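Local structure of glutamate--tRNA ligase (Elizabethkingia anophelis, 6B1Z) at residues A[386-390]-A[491-495]; A[113-117]-A[146-152]. The protein probably attaches glutamate to its cognate tRNA in an ATP-dependent reaction, acting as a class I aminoacyl-tRNA synthetase. One frame throughout, in Å; residues are numbered along the deposited sequence. Where two conformers were deposited one is given.

Contact 1. Residues A[386-390]-A[491-495]; sequences KALKI and MEMIG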
ATOM      1  N   LYS A 386      -0.569  20.809 -29.146  1.00 18.68           N
ATOM      2  CA  LYS A 386      -1.455  21.501 -28.213  1.00 18.98           C
ATOM      3  C   LYS A 386      -1.517  20.781 -26.875  1.00 16.91           C
ATOM      4  O   LYS A 386      -1.539  21.435 -25.826  1.00 18.37           O
ATOM      5  CB  LYS A 386      -2.846  21.652 -28.821  1.00 19.58           C
ATOM      6  CG  LYS A 386      -2.889  22.669 -29.955  1.00 25.27           C
ATOM      7  CD  LYS A 386      -4.298  22.806 -30.516  1.00 38.27           C
ATOM      8  CE  LYS A 386      -4.395  23.956 -31.513  1.00 48.77           C
ATOM      9  NZ  LYS A 386      -4.079  25.270 -30.878  1.00 49.37           N
ATOM     10  N   ALA A 387      -1.518  19.445 -26.886  1.00 16.43           N
ATOM     11  CA  ALA A 387      -1.574  18.700 -25.631  1.00 15.94           C
ATOM     12  C   ALA A 387      -0.385  19.026 -24.739  1.00 18.14           C
ATOM     13  O   ALA A 387      -0.547  19.211 -23.528  1.00 16.50           O
ATOM     14  CB  ALA A 387      -1.634  17.205 -25.919  1.00 18.07           C
ATOM     15  N   LEU A 388       0.823  19.078 -25.309  1.00 16.76           N
ATOM     16  CA  LEU A 388       2.000  19.392 -24.498  1.00 15.18           C
ATOM     17  C   LEU A 388       1.913  20.798 -23.921  1.00 20.67           C
ATOM     18  O   LEU A 388       2.306  21.026 -22.772  1.00 19.64           O
ATOM     19  CB  LEU A 388       3.280  19.239 -25.325  1.00 17.66           C
ATOM     20  CG  LEU A 388       3.686  17.819 -25.691  1.00 16.97           C
ATOM     21  CD1 LEU A 388       4.904  17.881 -26.603  1.00 19.76           C
ATOM     22  CD2 LEU A 388       4.026  16.987 -24.484  1.00 16.74           C
ATOM     23  N   LYS A 389       1.403  21.752 -24.700  1.00 18.74           N
ATOM     24  CA  LYS A 389       1.259  23.113 -24.198  1.00 19.56           C
ATOM     25  C   LYS A 389       0.222  23.178 -23.080  1.00 18.72           C
ATOM     26  O   LYS A 389       0.423  23.883 -22.083  1.00 21.62           O
ATOM     27  CB  LYS A 389       0.899  24.060 -25.341  1.00 25.21           C
ATOM     28  CG  LYS A 389       2.062  24.311 -26.294  1.00 30.46           C
ATOM     29  CD  LYS A 389       1.810  25.515 -27.187  1.00 42.16           C
ATOM     30  CE  LYS A 389       2.982  25.788 -28.111  1.00 51.99           C
ATOM     31  NZ  LYS A 389       2.956  24.923 -29.320  1.00 55.80           N
ATOM     32  N   ILE A 390      -0.879  22.435 -23.219  1.00 18.28           N
ATOM     33  CA  ILE A 390      -1.891  22.398 -22.162  1.00 18.76           C
ATOM     34  C   ILE A 390      -1.302  21.789 -20.890  1.00 19.15           C
ATOM     35  O   ILE A 390      -1.488  22.319 -19.786  1.00 18.76           O
ATOM     36  CB  ILE A 390      -3.142  21.637 -22.646  1.00 17.35           C
ATOM     37  CG1 ILE A 390      -3.889  22.476 -23.701  1.00 17.49           C
ATOM     38  CG2 ILE A 390      -4.057  21.265 -21.450  1.00 18.36           C
ATOM     39  CD1 ILE A 390      -4.974  21.731 -24.455  1.00 20.93           C
ATOM     40  N   MET A 491      -6.439  31.776 -25.109  1.00 36.40           N
ATOM     41  CA  MET A 491      -6.813  32.163 -26.466  1.00 37.52           C
ATOM     42  C   MET A 491      -5.928  31.477 -27.500  1.00 42.52           C
ATOM     43  O   MET A 491      -6.423  30.981 -28.516  1.00 40.04           O
ATOM     44  CB  MET A 491      -6.747  33.683 -26.620  1.00 40.11           C
ATOM     45  CG  MET A 491      -7.796  34.413 -25.805  1.00 40.16           C
ATOM     46  SD  MET A 491      -7.389  36.141 -25.487  1.00 43.01           S
ATOM     47  CE  MET A 491      -7.780  36.865 -27.079  1.00 45.77           C
ATOM     48  N   GLU A 492      -4.617  31.419 -27.242  1.00 48.62           N
ATOM     49  CA  GLU A 492      -3.714  30.733 -28.163  1.00 57.90           C
ATOM     50  C   GLU A 492      -4.083  29.261 -28.310  1.00 52.87           C
ATOM     51  O   GLU A 492      -4.002  28.703 -29.411  1.00 51.12           O
ATOM     52  CB  GLU A 492      -2.266  30.869 -27.688  1.00 59.50           C
ATOM     53  CG  GLU A 492      -1.260  30.148 -28.582  1.00 67.10           C
ATOM     54  CD  GLU A 492       0.135  30.098 -27.988  1.00 75.62           C
ATOM     55  OE1 GLU A 492       0.537  31.071 -27.320  1.00 81.10           O
ATOM     56  OE2 GLU A 492       0.830  29.078 -28.187  1.00 78.23           O
ATOM     57  N   MET A 493      -4.500  28.621 -27.214  1.00 44.73           N
ATOM     58  CA  MET A 493      -4.784  27.188 -27.249  1.00 39.45           C
ATOM     59  C   MET A 493      -6.033  26.890 -28.070  1.00 44.33           C
ATOM     60  O   MET A 493      -6.036  25.967 -28.894  1.00 47.31           O
ATOM     61  CB  MET A 493      -4.923  26.640 -25.828  1.00 39.71           C
ATOM     62  CG  MET A 493      -3.621  26.575 -25.020  1.00 45.85           C
ATOM     63  SD  MET A 493      -2.318  25.578 -25.788  1.00 58.59           S
ATOM     64  CE  MET A 493      -1.353  26.861 -26.586  1.00 55.58           C
ATOM     65  N   ILE A 494      -7.107  27.657 -27.865  1.00 38.31           N
ATOM     66  CA  ILE A 494      -8.344  27.373 -28.588  1.00 41.01           C
ATOM     67  C   ILE A 494      -8.361  28.001 -29.978  1.00 37.72           C
ATOM     68  O   ILE A 494      -9.186  27.611 -30.814  1.00 41.61           O
ATOM     69  CB  ILE A 494      -9.581  27.828 -27.793  1.00 36.79           C
ATOM     70  CG1 ILE A 494      -9.605  29.351 -27.642  1.00 38.38           C
ATOM     71  CG2 ILE A 494      -9.628  27.135 -26.439  1.00 37.05           C
ATOM     72  CD1 ILE A 494     -10.842  29.879 -26.942  1.00 38.03           C
ATOM     73  N   GLY A 495      -7.477  28.961 -30.253  1.00 44.36           N
ATOM     74  CA  GLY A 495      -7.336  29.518 -31.582  1.00 47.50           C
ATOM     75  C   GLY A 495      -8.223  30.729 -31.828  1.00 52.25           C
ATOM     76  O   GLY A 495      -9.170  31.018 -31.091  1.00 43.37           O
TER

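Contact 2. Residues A[113-117]-A[146-152]; sequences YLAFD and LRNSISL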
ATOM      1  N   TYR A 113       3.770 -32.093  21.773  1.00 17.52           N
ATOM      2  CA  TYR A 113       2.950 -33.233  22.149  1.00 15.42           C
ATOM      3  C   TYR A 113       1.812 -33.388  21.144  1.00 19.05           C
ATOM      4  O   TYR A 113       1.550 -32.497  20.332  1.00 19.12           O
ATOM      5  CB  TYR A 113       2.441 -33.087  23.593  1.00 18.24           C
ATOM      6  CG  TYR A 113       1.456 -31.969  23.884  1.00 16.52           C
ATOM      7  CD1 TYR A 113       0.087 -32.208  23.841  1.00 18.05           C
ATOM      8  CD2 TYR A 113       1.882 -30.691  24.256  1.00 19.53           C
ATOM      9  CE1 TYR A 113      -0.825 -31.216  24.144  1.00 18.37           C
ATOM     10  CE2 TYR A 113       0.954 -29.676  24.564  1.00 18.38           C
ATOM     11  CZ  TYR A 113      -0.393 -29.963  24.505  1.00 19.03           C
ATOM     12  OH  TYR A 113      -1.312 -28.996  24.801  1.00 18.18           O
ATOM     13  N   LEU A 114       1.141 -34.538  21.204  1.00 20.59           N
ATOM     14  CA  LEU A 114       0.056 -34.867  20.283  1.00 21.22           C
ATOM     15  C   LEU A 114      -1.289 -34.552  20.927  1.00 20.51           C
ATOM     16  O   LEU A 114      -1.498 -34.826  22.112  1.00 21.06           O
ATOM     17  CB  LEU A 114       0.099 -36.346  19.896  1.00 23.03           C
ATOM     18  CG  LEU A 114       1.466 -36.952  19.549  1.00 24.24           C
ATOM     19  CD1 LEU A 114       1.301 -38.420  19.172  1.00 32.66           C
ATOM     20  CD2 LEU A 114       2.145 -36.170  18.449  1.00 25.71           C
ATOM     21  N   ALA A 115      -2.208 -33.980  20.146  1.00 19.24           N
ATOM     22  CA  ALA A 115      -3.520 -33.619  20.679  1.00 19.55           C
ATOM     23  C   ALA A 115      -4.610 -34.130  19.749  1.00 19.91           C
ATOM     24  O   ALA A 115      -4.530 -33.943  18.530  1.00 22.94           O
ATOM     25  CB  ALA A 115      -3.648 -32.103  20.882  1.00 19.69           C
ATOM     26  N   PHE A 116      -5.618 -34.774  20.332  1.00 18.74           N
ATOM     27  CA  PHE A 116      -6.640 -35.509  19.598  1.00 21.89           C
ATOM     28  C   PHE A 116      -8.006 -34.837  19.647  1.00 21.48           C
ATOM     29  O   PHE A 116      -8.979 -35.396  19.117  1.00 24.89           O
ATOM     30  CB  PHE A 116      -6.758 -36.940  20.143  1.00 26.01           C
ATOM     31  CG  PHE A 116      -5.489 -37.746  20.026  1.00 23.32           C
ATOM     32  CD1 PHE A 116      -4.610 -37.844  21.097  1.00 27.14           C
ATOM     33  CD2 PHE A 116      -5.179 -38.405  18.850  1.00 25.01           C
ATOM     34  CE1 PHE A 116      -3.439 -38.581  20.985  1.00 29.31           C
ATOM     35  CE2 PHE A 116      -4.014 -39.160  18.732  1.00 28.39           C
ATOM     36  CZ  PHE A 116      -3.140 -39.237  19.803  1.00 25.64           C
ATOM     37  N   ASP A 117      -8.104 -33.644  20.233  1.00 22.60           N
ATOM     38  CA  ASP A 117      -9.409 -33.025  20.438  1.00 21.85           C
ATOM     39  C   ASP A 117     -10.080 -32.712  19.108  1.00 20.90           C
ATOM     40  O   ASP A 117      -9.451 -32.205  18.175  1.00 25.85           O
ATOM     41  CB  ASP A 117      -9.256 -31.744  21.257  1.00 20.69           C
ATOM     42  CG  ASP A 117      -8.279 -31.902  22.396  1.00 20.33           C
ATOM     43  OD1 ASP A 117      -7.067 -31.703  22.156  1.00 21.38           O
ATOM     44  OD2 ASP A 117      -8.720 -32.244  23.512  1.00 23.78           O
ATOM     45  N   LEU A 146      -8.063 -32.099  28.721  1.00 23.01           N
ATOM     46  CA  LEU A 146      -8.416 -32.324  27.331  1.00 22.89           C
ATOM     47  C   LEU A 146      -7.839 -33.677  26.901  1.00 26.06           C
ATOM     48  O   LEU A 146      -7.502 -34.515  27.750  1.00 25.90           O
ATOM     49  CB  LEU A 146      -7.935 -31.126  26.507  1.00 21.27           C
ATOM     50  CG  LEU A 146      -8.792 -29.886  26.818  1.00 22.56           C
ATOM     51  CD1 LEU A 146      -8.133 -28.604  26.325  1.00 25.56           C
ATOM     52  CD2 LEU A 146     -10.193 -30.042  26.230  1.00 28.53           C
ATOM     53  N   ARG A 147      -7.752 -33.919  25.592  1.00 21.58           N
ATOM     54  CA  ARG A 147      -7.412 -35.245  25.073  1.00 23.43           C
ATOM     55  C   ARG A 147      -6.118 -35.156  24.272  1.00 22.17           C
ATOM     56  O   ARG A 147      -6.132 -34.823  23.084  1.00 21.18           O
ATOM     57  CB  ARG A 147      -8.560 -35.809  24.238  1.00 24.18           C
ATOM     58  CG  ARG A 147      -9.779 -36.209  25.104  1.00 25.70           C
ATOM     59  CD  ARG A 147     -10.973 -36.772  24.301  1.00 25.76           C
ATOM     60  NE  ARG A 147     -10.580 -37.822  23.363  1.00 30.02           N
ATOM     61  CZ  ARG A 147     -10.289 -39.073  23.710  1.00 42.74           C
ATOM     62  NH1 ARG A 147     -10.341 -39.442  24.984  1.00 38.27           N
ATOM     63  NH2 ARG A 147      -9.944 -39.952  22.777  1.00 44.95           N
ATOM     64  N   ASN A 148      -4.995 -35.463  24.921  1.00 21.08           N
ATOM     65  CA  ASN A 148      -3.691 -35.291  24.296  1.00 19.60           C
ATOM     66  C   ASN A 148      -2.710 -36.270  24.942  1.00 21.65           C
ATOM     67  O   ASN A 148      -3.057 -36.987  25.882  1.00 21.84           O
ATOM     68  CB  ASN A 148      -3.237 -33.832  24.423  1.00 19.33           C
ATOM     69  CG  ASN A 148      -3.218 -33.370  25.860  1.00 18.95           C
ATOM     70  OD1 ASN A 148      -2.447 -33.888  26.664  1.00 21.88           O
ATOM     71  ND2 ASN A 148      -4.073 -32.410  26.199  1.00 18.12           N
ATOM     72  N   SER A 149      -1.472 -36.298  24.432  1.00 21.83           N
ATOM     73  CA  SER A 149      -0.507 -37.281  24.915  1.00 20.58           C
ATOM     74  C   SER A 149       0.070 -36.929  26.282  1.00 22.63           C
ATOM     75  O   SER A 149       0.817 -37.739  26.842  1.00 27.11           O
ATOM     76  CB  SER A 149       0.619 -37.488  23.891  1.00 21.76           C
ATOM     77  OG  SER A 149       1.292 -36.284  23.591  1.00 21.60           O
ATOM     78  N   ILE A 150      -0.252 -35.761  26.825  1.00 19.63           N
ATOM     79  CA  ILE A 150       0.100 -35.462  28.208  0.55 23.50           C
ATOM     80  C   ILE A 150      -0.980 -35.945  29.167  1.00 26.87           C
ATOM     81  O   ILE A 150      -0.668 -36.506  30.223  1.00 26.50           O
ATOM     82  CB  ILE A 150       0.366 -33.953  28.366  0.55 20.49           C
ATOM     83  CG1 ILE A 150       1.640 -33.560  27.613  0.55 21.73           C
ATOM     84  CG2 ILE A 150       0.465 -33.572  29.853  0.55 22.85           C
ATOM     85  CD1 ILE A 150       1.823 -32.081  27.456  0.55 16.92           C
ATOM     86  N   SER A 151      -2.254 -35.755  28.812  1.00 24.95           N
ATOM     87  CA  SER A 151      -3.375 -36.076  29.694  1.00 25.67           C
ATOM     88  C   SER A 151      -3.809 -37.533  29.618  1.00 29.12           C
ATOM     89  O   SER A 151      -4.356 -38.062  30.597  1.00 32.59           O
ATOM     90  CB  SER A 151      -4.576 -35.190  29.347  1.00 27.62           C
ATOM     91  OG  SER A 151      -5.130 -35.572  28.096  1.00 26.89           O
ATOM     92  N   LEU A 152      -3.611 -38.177  28.505  1.00 27.55           N
ATOM     93  CA  LEU A 152      -4.144 -39.515  28.326  1.00 30.43           C
ATOM     94  C   LEU A 152      -3.088 -40.562  28.647  1.00 32.27           C
ATOM     95  O   LEU A 152      -1.900 -40.358  28.377  1.00 32.68           O
ATOM     96  CB  LEU A 152      -4.636 -39.719  26.889  1.00 25.94           C
ATOM     97  CG  LEU A 152      -5.763 -38.784  26.451  1.00 31.45           C
ATOM     98  CD1 LEU A 152      -6.103 -39.040  24.992  1.00 32.78           C
ATOM     99  CD2 LEU A 152      -6.994 -38.958  27.346  1.00 34.51           C
TER
HETATM  100  O   HOH W   1     -10.851 -36.535  20.913  1.00 27.71           O

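Contact 1. Residues A[386-390]-A[491-495]
Lys386 supplies the polar link of this contact, its ammonium group reaching across to the backbone carbonyl of Met493. The hydrogen bond from Lys386 NZ to Met493 O is 2.9 Å long, and the donor is tilted 33° from the carbonyl plane. The lysine chain runs out extended and then bends at its last torsion (chi4 -62°), which brings the nitrogen round to the oxygen while CE passes alongside it. The bond therefore fastens a partly exposed side chain to the main chain of the opposing helix.

Apolar packing centres on Met493, which contributes the largest share of the buried surface. Bent at its second and third torsions, it crosses Lys389 at about a right angle, with SD lying 3.6 Å from Lys389 CB. The terminal methyl rests on the same lysine, Met493 CE touching Lys389 CD closely at 3.5 Å. The sulfur also meets Ile390, with Ile390 CG1 4.1 Å from Met493 SD as the two side chains slide past each other in opposite directions.

Charge plays a looser part. Glu492 OE2 lies 3.8 Å from Lys389 CD, touching the aliphatic portion, whereas Lys389 NZ stays 4.8 Å from Glu492 OE2, so any attraction is probably modest. This glutamate is poorly ordered; its OE1 accepts a hydrogen bond from Ala449 N at the start of helix 449-462.

The two segments belong to helices 384-394 and 487-507 of the anticodon-binding region, whose local axes run nearly antiparallel at 160° and approach to 10.7 Å. Phe411, in a loop, packs against both Ile390 and Met493, while Ala387 and Leu388 turn to helix 364-377 and Met491 and Ile494 to helix 467-479.

Contact 2. Residues A[113-117]-A[146-152]
Tyr113 lays its ring edge against Asn148, CE1 standing 3.6 Å from Asn148 CB with ring and amide planes 66° apart. One conformer of Ile150 puts CD1 over a face of that ring in a CH-pi contact, though a second conformer makes this doubtful as a fixed feature. The phenol OH bonds to Asp198.

At Leu114 both backbone polar groups are used: N donates to Ser149 OG (3.0 Å), and O accepts from Ser149 N (2.7 Å) in the carbonyl plane. Ser149 OG sits between its own backbone N and carbonyl carbon (chi1 58°), placing the hydroxyl before the Leu114 amide. Ala115 then faces Asn148 as the non-hydrogen-bonded pair of a single antiparallel bridge. Phe116 N completes the bridge with a nearly straight bond to Arg147 O (2.8 Å), while its ring meets Leu152 obliquely, and a water joins Phe116 O to Arg147 NE. Finally, Asp117 OD2 takes the Arg147 amide N on its syn side (2.8 Å), with Leu146 CB close by; OD1 bonds to Tyr138.

Strand 112-115 is an edge strand of a three-stranded antiparallel sheet, with strand 168-171 along one edge and the 146-152 loop along the other. The loop brings its own scaffold: Asn148 OD1 accepts from Ile150 N, an Asx turn, and from Ser151 N, as in an Asx motif. All four direct hydrogen bonds are given by main-chain amides, two to carbonyls and two to the side-chain oxygens of Ser149 and Asp117. Beyond the single bridge these oxygens replace carbonyls, so the loop pairs with the strand edge without being a regular strand.

Overall arrangement
From the N terminus, contact 2 comes first: it closes a loop of 28 intervening residues that carries helix 119-131, and ties the edge strand 112-115 to the segment leading into helix 154-162, within the catalytic region. The chain then passes through the rest of that region before helix 384-394 opens contact 1, which closes a far longer loop of 100 residues, rich in helices and without strands, by joining helix 384-394 to the last helix, 487-507. The two loops lie in series and neither nest nor cross. The centres of contacts 1 and 2 are about 79 Å apart, on opposite sides of the chain's centre, so each ties together its own part of an elongated chain.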